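Local coordinates for surface protein VspA (Borrelia turicatae, PDB 2GA0) that probably lets the spirochaete evade the host immune response, as one of a set of antigenically distinct outer-membrane lipoproteins expressed one at a time, at residues D54-A59 / V119-A124; H29-S34 / Y66-A71; G91-V96 / D151-S156. One frame throughout, in Å; residues are numbered along the deposited sequence.

Contact 1. Residues D54-A59 / V119-A124; sequences DADKNA and VKDADA. With NI (nickel (II) ion), chain J.
The N-terminal end of helix 121-128 is tied to the loop ahead of helix 59-79 by a reciprocal pair of bonds between Asp56 and Asp121. Asp56 N reaches Asp121 OD1 at 2.7 Å, on the syn side but 32° out of the carboxylate plane. In return Asp121 N, at the first residue of the helix, gives its hydrogen to Asp56 OD1 over 3.1 Å, on the anti side and 16° out of plane. With CG beside its own backbone N (chi1 -62°), the Asp56 carboxylate lies alongside the Lys120 chain. Lys120, at the N-cap position, closes a salt bridge there: its NZ comes in from above the carboxylate plane, 2.9 Å from Asp56 OD2.

Asn58 supplies the second grip. Its ND2 lies 2.8 Å from Asp121 OD1 and uses the anti lone pair, so this oxygen is held by two N-H donors; that sharing probably stabilises the negative charge beside Asp56. ND2 also bonds to Val119 O, 3.0 Å away, and Asn58 N binds the same carbonyl, leaving the buried amide N-H groups well satisfied. Apolar contact follows where Val119 CG2 meets Ala59 CB at 3.5 Å, and a water bridges Ala59 N and Val119 N.

Beyond the interface, Asp54 OD2 and Lys57 NZ bind a nickel ion, the amine at 2.1 Å; such binding would require the lysine to be neutral. Lys60 of the second subunit donates to the carbonyls of Asp54 and Asp56. The contact sits between the end of strand 50-53 and helices 59-79 and 121-128, with Gly43 N bonded to Asn58 OD1 and Ile42 against Ala124.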
loop_
_atom_site.group_PDB
_atom_site.type_symbol
_atom_site.label_atom_id
_atom_site.label_comp_id
_atom_site.label_asym_id
_atom_site.label_seq_id
_atom_site.Cartn_x
_atom_site.Cartn_y
_atom_site.Cartn_z
ATOM N N ASP A 54 -3.869 -18.379 -14.935
ATOM C CA ASP A 54 -5.066 -18.300 -15.717
ATOM C C ASP A 54 -4.910 -17.043 -16.566
ATOM O O ASP A 54 -5.347 -15.942 -16.208
ATOM C CB ASP A 54 -6.306 -18.300 -14.808
ATOM C CG ASP A 54 -7.621 -18.111 -15.575
ATOM O OD1 ASP A 54 -8.465 -17.364 -15.090
ATOM O OD2 ASP A 54 -7.922 -18.673 -16.642
ATOM N N ALA A 55 -4.242 -17.222 -17.692
ATOM C CA ALA A 55 -3.813 -16.130 -18.554
ATOM C C ALA A 55 -4.847 -15.045 -18.854
ATOM O O ALA A 55 -6.048 -15.319 -19.036
ATOM C CB ALA A 55 -3.333 -16.717 -19.875
ATOM N N ASP A 56 -4.350 -13.814 -18.953
ATOM C CA ASP A 56 -5.068 -12.764 -19.666
ATOM C C ASP A 56 -6.214 -12.189 -18.841
ATOM O O ASP A 56 -6.229 -12.354 -17.609
ATOM C CB ASP A 56 -5.540 -13.305 -21.016
ATOM C CG ASP A 56 -4.394 -13.721 -21.881
ATOM O OD1 ASP A 56 -3.254 -13.240 -21.661
ATOM O OD2 ASP A 56 -4.508 -14.537 -22.806
ATOM N N LYS A 57 -7.158 -11.511 -19.517
ATOM C CA LYS A 57 -8.303 -10.875 -18.863
ATOM C C LYS A 57 -7.844 -9.979 -17.697
ATOM O O LYS A 57 -8.361 -10.095 -16.583
ATOM C CB LYS A 57 -9.301 -11.923 -18.355
ATOM C CG LYS A 57 -10.147 -12.635 -19.454
ATOM C CD LYS A 57 -9.637 -14.090 -19.755
ATOM C CE LYS A 57 -10.173 -15.167 -18.740
ATOM N NZ LYS A 57 -9.196 -16.218 -18.210
ATOM N N ASN A 58 -6.885 -9.090 -17.953
ATOM C CA ASN A 58 -6.240 -8.315 -16.907
ATOM C C ASN A 58 -6.714 -6.889 -16.717
ATOM O O ASN A 58 -6.222 -6.194 -15.842
ATOM C CB ASN A 58 -4.734 -8.264 -17.185
ATOM C CG ASN A 58 -4.075 -9.576 -16.962
ATOM O OD1 ASN A 58 -4.100 -10.095 -15.842
ATOM N ND2 ASN A 58 -3.516 -10.159 -18.026
ATOM N N ALA A 59 -7.631 -6.422 -17.544
ATOM C CA ALA A 59 -8.053 -5.021 -17.505
ATOM C C ALA A 59 -8.326 -4.476 -16.090
ATOM O O ALA A 59 -7.823 -3.435 -15.704
ATOM C CB ALA A 59 -9.275 -4.813 -18.379
ATOM N N VAL A 119 -7.175 -7.896 -21.865
ATOM C CA VAL A 119 -5.806 -7.429 -21.820
ATOM C C VAL A 119 -4.892 -8.611 -21.535
ATOM O O VAL A 119 -4.950 -9.186 -20.441
ATOM C CB VAL A 119 -5.635 -6.327 -20.748
ATOM C CG1 VAL A 119 -4.375 -5.491 -21.020
ATOM C CG2 VAL A 119 -6.829 -5.429 -20.740
ATOM N N LYS A 120 -4.067 -8.978 -22.511
ATOM C CA LYS A 120 -3.152 -10.114 -22.335
ATOM C C LYS A 120 -2.021 -9.800 -21.349
ATOM O O LYS A 120 -1.658 -8.646 -21.128
ATOM C CB LYS A 120 -2.675 -10.637 -23.700
ATOM C CG LYS A 120 -3.828 -11.158 -24.541
ATOM C CD LYS A 120 -3.404 -11.513 -25.926
ATOM C CE LYS A 120 -3.783 -12.967 -26.250
ATOM N NZ LYS A 120 -3.135 -14.026 -25.350
ATOM N N ASP A 121 -1.491 -10.840 -20.734
ATOM C CA ASP A 121 -0.392 -10.701 -19.784
ATOM C C ASP A 121 0.705 -9.753 -20.253
ATOM O O ASP A 121 1.037 -8.829 -19.537
ATOM C CB ASP A 121 0.148 -12.078 -19.428
ATOM C CG ASP A 121 -0.899 -12.968 -18.813
ATOM O OD1 ASP A 121 -2.023 -12.496 -18.514
ATOM O OD2 ASP A 121 -0.680 -14.180 -18.620
ATOM N N ALA A 122 1.232 -9.950 -21.462
ATOM C CA ALA A 122 2.336 -9.128 -21.981
ATOM C C ALA A 122 2.014 -7.627 -21.876
ATOM O O ALA A 122 2.801 -6.825 -21.371
ATOM C CB ALA A 122 2.656 -9.492 -23.403
ATOM N N ASP A 123 0.831 -7.256 -22.345
ATOM C CA ASP A 123 0.368 -5.877 -22.250
ATOM C C ASP A 123 0.241 -5.381 -20.825
ATOM O O ASP A 123 0.606 -4.234 -20.527
ATOM C CB ASP A 123 -0.989 -5.755 -22.891
ATOM C CG ASP A 123 -0.905 -5.418 -24.352
ATOM O OD1 ASP A 123 0.199 -5.573 -24.923
ATOM O OD2 ASP A 123 -1.895 -4.998 -25.023
ATOM N N ALA A 124 -0.313 -6.220 -19.953
ATOM C CA ALA A 124 -0.468 -5.834 -18.568
ATOM C C ALA A 124 0.915 -5.515 -17.983
ATOM O O ALA A 124 1.088 -4.497 -17.279
ATOM C CB ALA A 124 -1.151 -6.909 -17.795
HETATM NI NI NI J . -9.104 -18.273 -18.167
HETATM O O HOH W 1 -9.507 -7.787 -19.651
#

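Contact 2. Residues H29-S34 / Y66-A71; sequences HTLVKS and YSVISA. With NI (nickel (II) ion), chain I.
Apolar contact between Leu31 and Val68 carries this crossing of helices 29-34 and 66-71. Val68 CG1 is the branch that does the work: it lies 4.1 Å from Leu31 CB and comes near the Leu31 carbonyl oxygen as well. Being anti to the backbone N (chi1 173°), CG1 is aimed at the other helix. Leu31 CD1 also reaches Ala71 CB at 4.3 Å, and separately Val32 CG2 meets Ile69 CD1 at 4.4 Å, the tips of two branched side chains.

Polar bonding stays within each helix. Ser34 OG turns back to its own chain and donates to Leu31 O over 2.7 Å, tilted 23° from the carbonyl plane, which satisfies a buried hydroxyl next to Val68 CG1. Ser70 OG likewise returns to Tyr66 O, an oxygen that also accepts from Ser70 N.

Metal binding occupies a different face of helix 29-34. His29 NE2 holds a nickel ion at 2.1 Å, with a water and Asp151 completing the observed ligands.

Helix 140-166 covers Val32 and Ile69 through Leu146, while Leu31 and Ser34 also pack on Ser34 and Leu31 of the second subunit. The short axes pass 9.4 Å apart at 164°, the nearly antiparallel packing characteristic of an elongated helical bundle.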
loop_
_atom_site.group_PDB
_atom_site.type_symbol
_atom_site.label_atom_id
_atom_site.label_comp_id
_atom_site.label_asym_id
_atom_site.label_seq_id
_atom_site.Cartn_x
_atom_site.Cartn_y
_atom_site.Cartn_z
ATOM N N HIS A 29 5.304 5.602 -0.378
ATOM C CA HIS A 29 6.202 4.578 -0.926
ATOM C C HIS A 29 5.552 3.192 -0.893
ATOM O O HIS A 29 5.742 2.387 -1.823
ATOM C CB HIS A 29 7.585 4.571 -0.268
ATOM C CG HIS A 29 8.556 3.579 -0.859
ATOM N ND1 HIS A 29 8.719 2.303 -0.349
ATOM C CD2 HIS A 29 9.458 3.695 -1.870
ATOM C CE1 HIS A 29 9.659 1.675 -1.040
ATOM N NE2 HIS A 29 10.117 2.487 -1.980
ATOM N N THR A 30 4.749 2.920 0.135
ATOM C CA THR A 30 4.167 1.608 0.259
ATOM C C THR A 30 3.128 1.450 -0.812
ATOM O O THR A 30 3.103 0.411 -1.457
ATOM C CB THR A 30 3.625 1.398 1.628
ATOM O OG1 THR A 30 4.725 1.218 2.503
ATOM C CG2 THR A 30 2.913 0.078 1.727
ATOM N N LEU A 31 2.303 2.472 -1.042
ATOM C CA LEU A 31 1.312 2.384 -2.133
ATOM C C LEU A 31 1.983 2.132 -3.487
ATOM O O LEU A 31 1.526 1.310 -4.253
ATOM C CB LEU A 31 0.433 3.621 -2.187
ATOM C CG LEU A 31 -0.613 3.704 -1.067
ATOM C CD1 LEU A 31 -1.471 4.952 -1.236
ATOM C CD2 LEU A 31 -1.516 2.468 -1.053
ATOM N N VAL A 32 3.094 2.801 -3.756
ATOM C CA VAL A 32 3.796 2.566 -5.013
ATOM C C VAL A 32 4.380 1.126 -5.063
ATOM O O VAL A 32 4.165 0.415 -6.030
ATOM C CB VAL A 32 4.896 3.690 -5.291
ATOM C CG1 VAL A 32 5.779 3.353 -6.505
ATOM C CG2 VAL A 32 4.238 5.101 -5.418
ATOM N N LYS A 33 5.119 0.710 -4.036
ATOM C CA LYS A 33 5.619 -0.672 -3.988
ATOM C C LYS A 33 4.504 -1.709 -4.190
ATOM O O LYS A 33 4.759 -2.781 -4.758
ATOM C CB LYS A 33 6.369 -1.002 -2.682
ATOM C CG LYS A 33 7.676 -1.860 -2.882
ATOM C CD LYS A 33 8.861 -0.940 -3.510
ATOM C CE LYS A 33 10.217 -0.971 -2.715
ATOM N NZ LYS A 33 11.194 -2.160 -2.877
ATOM N N SER A 34 3.281 -1.385 -3.740
ATOM C CA SER A 34 2.200 -2.346 -3.797
ATOM C C SER A 34 1.846 -2.704 -5.231
ATOM O O SER A 34 1.329 -3.807 -5.495
ATOM C CB SER A 34 0.984 -1.871 -3.019
ATOM O OG SER A 34 0.170 -1.009 -3.758
ATOM N N TYR A 66 -4.203 1.446 -11.435
ATOM C CA TYR A 66 -4.528 2.824 -11.748
ATOM C C TYR A 66 -5.127 3.543 -10.545
ATOM O O TYR A 66 -4.710 4.635 -10.204
ATOM C CB TYR A 66 -5.473 2.866 -12.928
ATOM C CG TYR A 66 -5.705 4.257 -13.352
ATOM C CD1 TYR A 66 -4.908 4.849 -14.310
ATOM C CD2 TYR A 66 -6.714 5.021 -12.767
ATOM C CE1 TYR A 66 -5.144 6.187 -14.706
ATOM C CE2 TYR A 66 -6.964 6.316 -13.159
ATOM C CZ TYR A 66 -6.189 6.897 -14.122
ATOM O OH TYR A 66 -6.455 8.186 -14.495
ATOM N N SER A 67 -6.112 2.905 -9.919
ATOM C CA SER A 67 -6.762 3.430 -8.741
ATOM C C SER A 67 -5.764 3.724 -7.649
ATOM O O SER A 67 -5.831 4.782 -7.012
ATOM C CB SER A 67 -7.742 2.412 -8.201
ATOM O OG SER A 67 -8.650 3.017 -7.299
ATOM N N VAL A 68 -4.840 2.788 -7.423
ATOM C CA VAL A 68 -3.838 2.970 -6.378
ATOM C C VAL A 68 -2.940 4.189 -6.660
ATOM O O VAL A 68 -2.707 4.997 -5.791
ATOM C CB VAL A 68 -3.012 1.648 -6.058
ATOM C CG1 VAL A 68 -1.845 1.923 -5.075
ATOM C CG2 VAL A 68 -3.937 0.535 -5.505
ATOM N N ILE A 69 -2.462 4.336 -7.881
ATOM C CA ILE A 69 -1.611 5.466 -8.228
ATOM C C ILE A 69 -2.397 6.764 -8.217
ATOM O O ILE A 69 -1.830 7.803 -7.962
ATOM C CB ILE A 69 -0.850 5.161 -9.572
ATOM C CG1 ILE A 69 0.052 3.936 -9.392
ATOM C CG2 ILE A 69 -0.010 6.297 -10.078
ATOM C CD1 ILE A 69 1.007 4.040 -8.212
ATOM N N SER A 70 -3.716 6.720 -8.428
ATOM C CA SER A 70 -4.539 7.937 -8.248
ATOM C C SER A 70 -4.427 8.418 -6.815
ATOM O O SER A 70 -4.351 9.628 -6.561
ATOM C CB SER A 70 -6.030 7.740 -8.498
ATOM O OG SER A 70 -6.305 7.364 -9.802
ATOM N N ALA A 71 -4.480 7.452 -5.889
ATOM C CA ALA A 71 -4.458 7.724 -4.455
ATOM C C ALA A 71 -3.101 8.333 -4.073
ATOM O O ALA A 71 -3.059 9.362 -3.387
ATOM C CB ALA A 71 -4.729 6.455 -3.674
HETATM NI NI NI I . 11.117 1.676 -3.602
HETATM O O HOH W 2 12.326 0.897 -1.945
#

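Contact 3. Residues G91-V96 / D151-S156. With NI (nickel (II) ion), chain I.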
loop_
_atom_site.group_PDB
_atom_site.type_symbol
_atom_site.label_atom_id
_atom_site.label_comp_id
_atom_site.label_asym_id
_atom_site.label_seq_id
_atom_site.Cartn_x
_atom_site.Cartn_y
_atom_site.Cartn_z
ATOM N N GLY A 91 10.851 20.168 -3.654
ATOM C CA GLY A 91 11.311 19.739 -4.950
ATOM C C GLY A 91 11.322 18.234 -5.111
ATOM O O GLY A 91 10.928 17.694 -6.151
ATOM N N LYS A 92 11.787 17.539 -4.086
ATOM C CA LYS A 92 11.758 16.099 -4.106
ATOM C C LYS A 92 10.322 15.556 -4.208
ATOM O O LYS A 92 10.109 14.574 -4.901
ATOM C CB LYS A 92 12.520 15.557 -2.912
ATOM C CG LYS A 92 13.993 15.493 -3.203
ATOM C CD LYS A 92 14.796 15.187 -1.952
ATOM C CE LYS A 92 16.146 14.665 -2.335
ATOM N NZ LYS A 92 17.052 15.775 -2.150
ATOM N N ILE A 93 9.361 16.214 -3.565
ATOM C CA ILE A 93 7.968 15.805 -3.676
ATOM C C ILE A 93 7.457 16.032 -5.073
ATOM O O ILE A 93 6.769 15.154 -5.621
ATOM C CB ILE A 93 7.032 16.556 -2.693
ATOM C CG1 ILE A 93 7.293 16.140 -1.238
ATOM C CG2 ILE A 93 5.583 16.311 -3.052
ATOM C CD1 ILE A 93 7.378 17.292 -0.311
ATOM N N THR A 94 7.795 17.183 -5.656
ATOM C CA THR A 94 7.324 17.517 -6.979
ATOM C C THR A 94 7.784 16.497 -8.003
ATOM O O THR A 94 7.007 16.112 -8.859
ATOM C CB THR A 94 7.720 18.926 -7.330
ATOM O OG1 THR A 94 7.034 19.792 -6.426
ATOM C CG2 THR A 94 7.165 19.335 -8.721
ATOM N N THR A 95 9.025 16.046 -7.887
ATOM C CA THR A 95 9.526 14.988 -8.741
ATOM C C THR A 95 8.660 13.715 -8.627
ATOM O O THR A 95 8.343 13.077 -9.656
ATOM C CB THR A 95 11.046 14.729 -8.504
ATOM O OG1 THR A 95 11.814 15.911 -8.823
ATOM C CG2 THR A 95 11.601 13.694 -9.481
ATOM N N VAL A 96 8.235 13.364 -7.408
ATOM C CA VAL A 96 7.336 12.226 -7.261
ATOM C C VAL A 96 5.971 12.534 -7.900
ATOM O O VAL A 96 5.492 11.771 -8.732
ATOM C CB VAL A 96 7.207 11.736 -5.785
ATOM C CG1 VAL A 96 6.409 10.458 -5.733
ATOM C CG2 VAL A 96 8.555 11.485 -5.143
ATOM N N ASP A 151 11.603 6.677 -3.824
ATOM C CA ASP A 151 12.698 6.162 -3.026
ATOM C C ASP A 151 13.557 7.326 -2.570
ATOM O O ASP A 151 14.015 7.354 -1.429
ATOM C CB ASP A 151 13.562 5.175 -3.795
ATOM C CG ASP A 151 12.993 3.779 -3.853
ATOM O OD1 ASP A 151 12.018 3.377 -3.155
ATOM O OD2 ASP A 151 13.480 2.967 -4.647
ATOM N N ALA A 152 13.804 8.288 -3.458
ATOM C CA ALA A 152 14.645 9.445 -3.096
ATOM C C ALA A 152 13.982 10.278 -2.005
ATOM O O ALA A 152 14.642 10.651 -1.051
ATOM C CB ALA A 152 14.974 10.298 -4.308
ATOM N N LEU A 153 12.683 10.531 -2.138
ATOM C CA LEU A 153 11.941 11.304 -1.159
ATOM C C LEU A 153 11.991 10.621 0.201
ATOM O O LEU A 153 12.251 11.270 1.223
ATOM C CB LEU A 153 10.484 11.513 -1.595
ATOM C CG LEU A 153 9.683 12.442 -0.682
ATOM C CD1 LEU A 153 10.375 13.806 -0.587
ATOM C CD2 LEU A 153 8.204 12.577 -1.058
ATOM N N LEU A 154 11.764 9.307 0.196
ATOM C CA LEU A 154 11.753 8.511 1.413
ATOM C C LEU A 154 13.111 8.528 2.086
ATOM O O LEU A 154 13.201 8.654 3.292
ATOM C CB LEU A 154 11.269 7.078 1.138
ATOM C CG LEU A 154 11.134 6.189 2.384
ATOM C CD1 LEU A 154 9.952 6.638 3.229
ATOM C CD2 LEU A 154 11.016 4.724 2.048
ATOM N N THR A 155 14.173 8.403 1.309
ATOM C CA THR A 155 15.518 8.444 1.853
ATOM C C THR A 155 15.703 9.777 2.593
ATOM O O THR A 155 16.199 9.807 3.723
ATOM C CB THR A 155 16.549 8.263 0.699
ATOM O OG1 THR A 155 16.285 7.038 -0.005
ATOM C CG2 THR A 155 17.970 8.060 1.205
ATOM N N SER A 156 15.256 10.866 1.968
ATOM C CA SER A 156 15.413 12.190 2.538
ATOM C C SER A 156 14.637 12.333 3.817
ATOM O O SER A 156 15.112 12.936 4.780
ATOM C CB SER A 156 14.877 13.226 1.571
ATOM O OG SER A 156 15.890 13.653 0.706
HETATM NI NI NI I . 11.117 1.676 -3.602
HETATM O O HOH W 2 12.326 0.897 -1.945
#
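Leu153 packs against Lys92, Ile93 and Val96 without any ring or amide taking part; the flat groups worth following lie on the far side of helix 151-156. The peptide carbonyl of Asp151 is approached on opposite faces by Thr155 N and Thr155 OG1, the hydroxyl sitting 2.7 Å from Asp151 O and 35° above the carbonyl plane. Asp151 CB points away from helix 91-96, and its OD1 binds a nickel ion at 2.0 Å. Its OD2 stays 2.9 Å from the metal, so the carboxylate acts through one oxygen.

Toward helix 91-96 the contact is made of aliphatic branches. Leu153 has CG anti to its backbone N (chi1 -174°), which carries its two methyls forward: CD1 lies 3.6 Å from Lys92 CB, and CD2 comes within 3.7 Å of Ile93 CG1. Val96 turns its CG2 across the root of the leucine, 4.0 Å from Leu153 CB, with the two side chains at about a right angle. Further along, the Lys92 chain runs past the Ser156 hydroxyl, so that OG touches carbon (CE at 3.2 Å) while NZ goes on to a salt bridge with Asp88.

Phe21 and Leu76 cover Ile93, and Val25 packs on Leu153, so helices 8-40 and 59-79 close the inner side. The axes pass 9.1 Å apart at 153°, antiparallel. Cohesion between the segments is therefore almost wholly apolar and would depend on shape and water exclusion; the charges are probably balanced outside the interface, that of Lys92 by Asp88 and that of Asp151 by the nickel ion, which His29 and a water also bind.

From the N terminus, helix 8-40 brings in 29-34, and contact 2 closes its loop at 66-71, around the strand hairpin 44-53. Contact 1 opens inside that loop at 54-59 and closes only at 119-124, so the two cross. Contact 3 starts at 91-96, after contact 2 has closed, and ends at 151-156, crossing contact 1 but lying in series with contact 2. Contacts 2 and 3 share one nickel ion through His29 and Asp151, joining helices 8-40 and 140-166. Contact 1, about 32 Å from contact 3 between centres, fastens the opposite end of the bundle. Contacts 1 and 2 both touch the second subunit.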